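PDB 6ELV: polyphenol oxidase, chloroplastic, which catalyses the oxidation of mono- and o-diphenols to o-diquinones, and is represented here by its separately expressed C-terminal domain. Local coordinates for residues V28-K40 / L111-V123. Sequence-based numbering, arbitrary orientation.
Sequences VVKRPKQKKRSKK and LLEEIEAEDDDSV. With CA (calcium ion), chain B.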
# COMPACT_ATOMS: atom_id res chain seq x y z
N VAL A 28 8.96 1.43 3.37
CA VAL A 28 9.60 0.21 2.89
C VAL A 28 8.85 -0.99 3.45
O VAL A 28 8.71 -1.12 4.67
CB VAL A 28 11.08 0.17 3.30
CG1 VAL A 28 11.69 -1.17 2.89
CG2 VAL A 28 11.85 1.31 2.69
N VAL A 29 8.40 -1.87 2.56
CA VAL A 29 7.58 -3.02 2.93
C VAL A 29 8.32 -4.29 2.50
O VAL A 29 8.70 -4.43 1.33
CB VAL A 29 6.18 -2.94 2.29
CG1 VAL A 29 5.32 -4.11 2.76
CG2 VAL A 29 5.52 -1.62 2.65
N LYS A 30 8.51 -5.20 3.43
CA LYS A 30 9.19 -6.46 3.12
C LYS A 30 8.28 -7.37 2.31
O LYS A 30 7.06 -7.43 2.52
CB LYS A 30 9.58 -7.16 4.41
CG LYS A 30 10.63 -6.42 5.20
CD LYS A 30 10.95 -7.16 6.48
CE LYS A 30 11.96 -6.38 7.31
NZ LYS A 30 12.09 -6.94 8.68
N ARG A 31 8.88 -8.07 1.35
CA ARG A 31 8.20 -9.13 0.64
C ARG A 31 8.06 -10.34 1.56
O ARG A 31 8.66 -10.38 2.64
CB ARG A 31 8.94 -9.43 -0.66
CG ARG A 31 8.84 -8.28 -1.64
CD ARG A 31 9.61 -8.59 -2.89
NE ARG A 31 8.93 -9.60 -3.69
CZ ARG A 31 9.49 -10.25 -4.69
NH1 ARG A 31 10.78 -10.04 -4.99
NH2 ARG A 31 8.78 -11.12 -5.39
N PRO A 32 7.23 -11.32 1.19
CA PRO A 32 7.02 -12.47 2.07
C PRO A 32 8.31 -13.22 2.34
O PRO A 32 9.21 -13.29 1.50
CB PRO A 32 6.01 -13.33 1.29
CG PRO A 32 5.31 -12.36 0.40
CD PRO A 32 6.39 -11.41 -0.02
N LYS A 33 8.38 -13.81 3.53
CA LYS A 33 9.62 -14.42 4.01
C LYS A 33 10.16 -15.50 3.07
O LYS A 33 11.38 -15.66 2.95
CB LYS A 33 9.39 -14.99 5.41
CG LYS A 33 8.23 -15.96 5.48
CD LYS A 33 7.90 -16.36 6.92
CE LYS A 33 6.71 -17.31 6.98
NZ LYS A 33 6.23 -17.52 8.38
N GLN A 34 9.27 -16.24 2.41
CA GLN A 34 9.72 -17.31 1.51
C GLN A 34 10.52 -16.76 0.34
O GLN A 34 11.35 -17.48 -0.22
CB GLN A 34 8.52 -18.10 0.98
CG GLN A 34 7.78 -18.92 2.02
CD GLN A 34 6.65 -18.16 2.67
OE1 GLN A 34 6.51 -16.94 2.50
NE2 GLN A 34 5.82 -18.87 3.41
N LYS A 35 10.30 -15.50 -0.02
CA LYS A 35 11.05 -14.90 -1.11
C LYS A 35 12.51 -14.61 -0.74
O LYS A 35 13.32 -14.43 -1.64
CB LYS A 35 10.39 -13.60 -1.56
CG LYS A 35 9.05 -13.76 -2.25
CD LYS A 35 9.18 -14.49 -3.57
CE LYS A 35 7.87 -14.42 -4.34
NZ LYS A 35 7.96 -15.09 -5.66
N LYS A 36 12.84 -14.53 0.56
CA LYS A 36 14.22 -14.24 0.93
C LYS A 36 15.15 -15.35 0.50
O LYS A 36 16.29 -15.10 0.09
CB LYS A 36 14.34 -14.03 2.44
CG LYS A 36 13.77 -12.71 2.92
CD LYS A 36 14.24 -12.39 4.33
CE LYS A 36 13.68 -13.39 5.32
NZ LYS A 36 13.94 -12.95 6.72
N ARG A 37 14.67 -16.59 0.61
CA ARG A 37 15.47 -17.76 0.31
C ARG A 37 15.52 -18.01 -1.19
O ARG A 37 16.59 -18.31 -1.74
CB ARG A 37 14.86 -18.95 1.08
CG ARG A 37 15.62 -20.22 1.01
CD ARG A 37 16.67 -20.21 2.09
NE ARG A 37 17.53 -21.36 1.94
CZ ARG A 37 18.57 -21.37 1.11
NH1 ARG A 37 18.82 -20.28 0.39
NH2 ARG A 37 19.32 -22.46 1.01
N SER A 38 14.39 -17.83 -1.87
CA SER A 38 14.25 -18.11 -3.30
C SER A 38 13.24 -17.12 -3.85
O SER A 38 12.07 -17.20 -3.48
CB SER A 38 13.67 -19.51 -3.50
OG SER A 38 14.60 -20.54 -3.27
N LYS A 39 13.67 -16.25 -4.77
CA LYS A 39 12.80 -15.16 -5.21
C LYS A 39 11.62 -15.62 -6.05
O LYS A 39 10.67 -14.85 -6.23
CB LYS A 39 13.59 -14.14 -6.01
CG LYS A 39 14.56 -13.34 -5.17
CD LYS A 39 13.79 -12.45 -4.23
CE LYS A 39 14.73 -11.68 -3.35
NZ LYS A 39 15.37 -12.57 -2.35
N LYS A 40 11.67 -16.83 -6.60
CA LYS A 40 10.55 -17.35 -7.36
C LYS A 40 9.70 -18.34 -6.57
O LYS A 40 8.86 -19.03 -7.15
CB LYS A 40 11.02 -17.96 -8.68
N LEU A 111 3.33 -6.22 -11.49
CA LEU A 111 3.96 -4.94 -11.24
C LEU A 111 5.45 -5.12 -10.94
O LEU A 111 6.28 -4.36 -11.45
CB LEU A 111 3.24 -4.24 -10.09
CG LEU A 111 3.65 -2.79 -9.79
CD1 LEU A 111 2.55 -2.04 -9.07
CD2 LEU A 111 4.92 -2.71 -8.96
N LEU A 112 5.80 -6.10 -10.10
CA LEU A 112 7.20 -6.27 -9.74
C LEU A 112 8.03 -6.64 -10.97
O LEU A 112 9.19 -6.24 -11.09
CB LEU A 112 7.35 -7.32 -8.65
CG LEU A 112 6.72 -6.94 -7.31
CD1 LEU A 112 6.93 -8.04 -6.29
CD2 LEU A 112 7.21 -5.58 -6.79
N GLU A 113 7.46 -7.43 -11.88
CA GLU A 113 8.16 -7.75 -13.12
C GLU A 113 8.36 -6.50 -13.97
O GLU A 113 9.43 -6.29 -14.56
CB GLU A 113 7.38 -8.81 -13.89
CG GLU A 113 8.06 -9.30 -15.15
CD GLU A 113 7.25 -10.35 -15.89
OE1 GLU A 113 6.29 -10.89 -15.30
OE2 GLU A 113 7.57 -10.65 -17.05
N GLU A 114 7.33 -5.65 -14.05
CA GLU A 114 7.38 -4.46 -14.89
C GLU A 114 8.39 -3.44 -14.36
O GLU A 114 9.11 -2.81 -15.15
CB GLU A 114 5.99 -3.85 -14.99
CG GLU A 114 5.05 -4.72 -15.79
CD GLU A 114 3.60 -4.40 -15.54
OE1 GLU A 114 3.31 -3.28 -15.07
OE2 GLU A 114 2.74 -5.28 -15.81
N ILE A 115 8.45 -3.27 -13.04
CA ILE A 115 9.43 -2.34 -12.48
C ILE A 115 10.80 -2.97 -12.31
O ILE A 115 11.75 -2.27 -11.95
CB ILE A 115 8.95 -1.66 -11.18
CG1 ILE A 115 8.88 -2.65 -10.02
CG2 ILE A 115 7.63 -0.98 -11.41
CD1 ILE A 115 8.68 -1.98 -8.67
N GLU A 116 10.91 -4.27 -12.56
CA GLU A 116 12.17 -5.01 -12.50
C GLU A 116 12.74 -5.06 -11.08
O GLU A 116 13.94 -4.86 -10.86
CB GLU A 116 13.18 -4.50 -13.53
CG GLU A 116 12.64 -4.56 -14.94
CD GLU A 116 13.69 -4.22 -15.98
OE1 GLU A 116 14.23 -3.10 -15.94
OE2 GLU A 116 13.97 -5.08 -16.84
N ALA A 117 11.86 -5.36 -10.12
CA ALA A 117 12.21 -5.50 -8.71
C ALA A 117 12.05 -6.93 -8.21
O ALA A 117 12.04 -7.16 -7.00
CB ALA A 117 11.37 -4.54 -7.87
N GLU A 118 11.93 -7.91 -9.12
CA GLU A 118 11.61 -9.28 -8.71
C GLU A 118 12.71 -9.90 -7.86
O GLU A 118 12.44 -10.86 -7.14
CB GLU A 118 11.41 -10.18 -9.93
CG GLU A 118 10.14 -9.95 -10.71
CD GLU A 118 10.08 -10.80 -11.97
OE1 GLU A 118 10.81 -10.47 -12.93
OE2 GLU A 118 9.33 -11.80 -12.00
N ASP A 119 13.93 -9.38 -7.96
CA ASP A 119 15.10 -9.86 -7.24
C ASP A 119 15.27 -9.21 -5.88
O ASP A 119 16.23 -9.54 -5.18
CB ASP A 119 16.34 -9.54 -8.07
CG ASP A 119 16.52 -8.03 -8.29
OD1 ASP A 119 15.66 -7.42 -8.96
OD2 ASP A 119 17.51 -7.45 -7.78
N ASP A 120 14.42 -8.26 -5.52
CA ASP A 120 14.59 -7.49 -4.29
C ASP A 120 13.81 -8.15 -3.15
O ASP A 120 12.83 -8.87 -3.36
CB ASP A 120 14.08 -6.06 -4.47
CG ASP A 120 14.90 -5.23 -5.47
OD1 ASP A 120 16.07 -5.56 -5.76
OD2 ASP A 120 14.36 -4.22 -5.95
N ASP A 121 14.24 -7.87 -1.92
CA ASP A 121 13.60 -8.41 -0.73
C ASP A 121 12.53 -7.50 -0.15
O ASP A 121 11.77 -7.93 0.73
CB ASP A 121 14.63 -8.70 0.36
CG ASP A 121 15.43 -9.95 0.09
OD1 ASP A 121 14.86 -10.93 -0.43
OD2 ASP A 121 16.64 -9.96 0.38
N SER A 122 12.45 -6.25 -0.61
CA SER A 122 11.46 -5.30 -0.14
C SER A 122 11.17 -4.35 -1.29
O SER A 122 11.89 -4.34 -2.28
CB SER A 122 11.99 -4.50 1.05
OG SER A 122 13.18 -3.81 0.69
N VAL A 123 10.10 -3.57 -1.14
CA VAL A 123 9.71 -2.55 -2.10
C VAL A 123 9.31 -1.30 -1.32
O VAL A 123 9.11 -1.33 -0.11
CB VAL A 123 8.55 -3.00 -3.01
CG1 VAL A 123 8.95 -4.24 -3.81
CG2 VAL A 123 7.28 -3.26 -2.18
CA CA B . 16.29 -3.29 -7.08
O HOH W 1 9.90 -12.69 -7.50
O HOH W 2 11.94 -9.82 2.82
O HOH W 3 17.52 -12.59 0.52
O HOH W 4 15.99 -4.67 -9.03
O HOH W 5 18.46 -4.39 -7.47
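An antiparallel ladder between the end of strand 25-30 and the start of strand 122-131 leads into an arginine-held loop that carries Asp-120, a ligand of the calcium ion. Val-29 and Val-123 form a hydrogen-bonded pair: Val-29 N donates to Val-123 O at 2.8 Å and 175°, and Val-123 N donates back to Val-29 O. Just past the paired residues Lys-30 and Ser-122, Arg-31 N donates to Asp-121 O at 3.0 Å. The Arg-31 side chain then bends at chi3 (72°), turning its guanidinium toward the 117-120 turn. There Arg-31 NH1 donates to two backbone carbonyls, Glu-118 O at 2.8 Å, approached from above its carbonyl plane, and Asp-120 O at 2.9 Å, with the donor in the carbonyl plane. Leu-112 CD1 sits over one guanidinium face, displaced toward its rim and 3.6 Å from Arg-31 NE, and Lys-35 CG over the opposite face, likewise displaced; a salt bridge from Arg-31 NE to Glu-47 further fixes its rotation. Replacing Arg-31 with a leucine would probably leave both carbonyls without their shared donor and cost Glu-47 this salt bridge. Nearby, Lys-39 NZ forms a salt bridge with Asp-121 OD1 at 2.6 Å, on the syn side but 30° out of the carboxylate plane, and also donates to Lys-35 O. Asp-120 grips calcium with both carboxylate oxygens, alongside Asp-70 and Asp-72. Arg-31 bonds this ligand's main-chain carbonyl, not its carboxylate, consistent with a second-shell residue holding the loop.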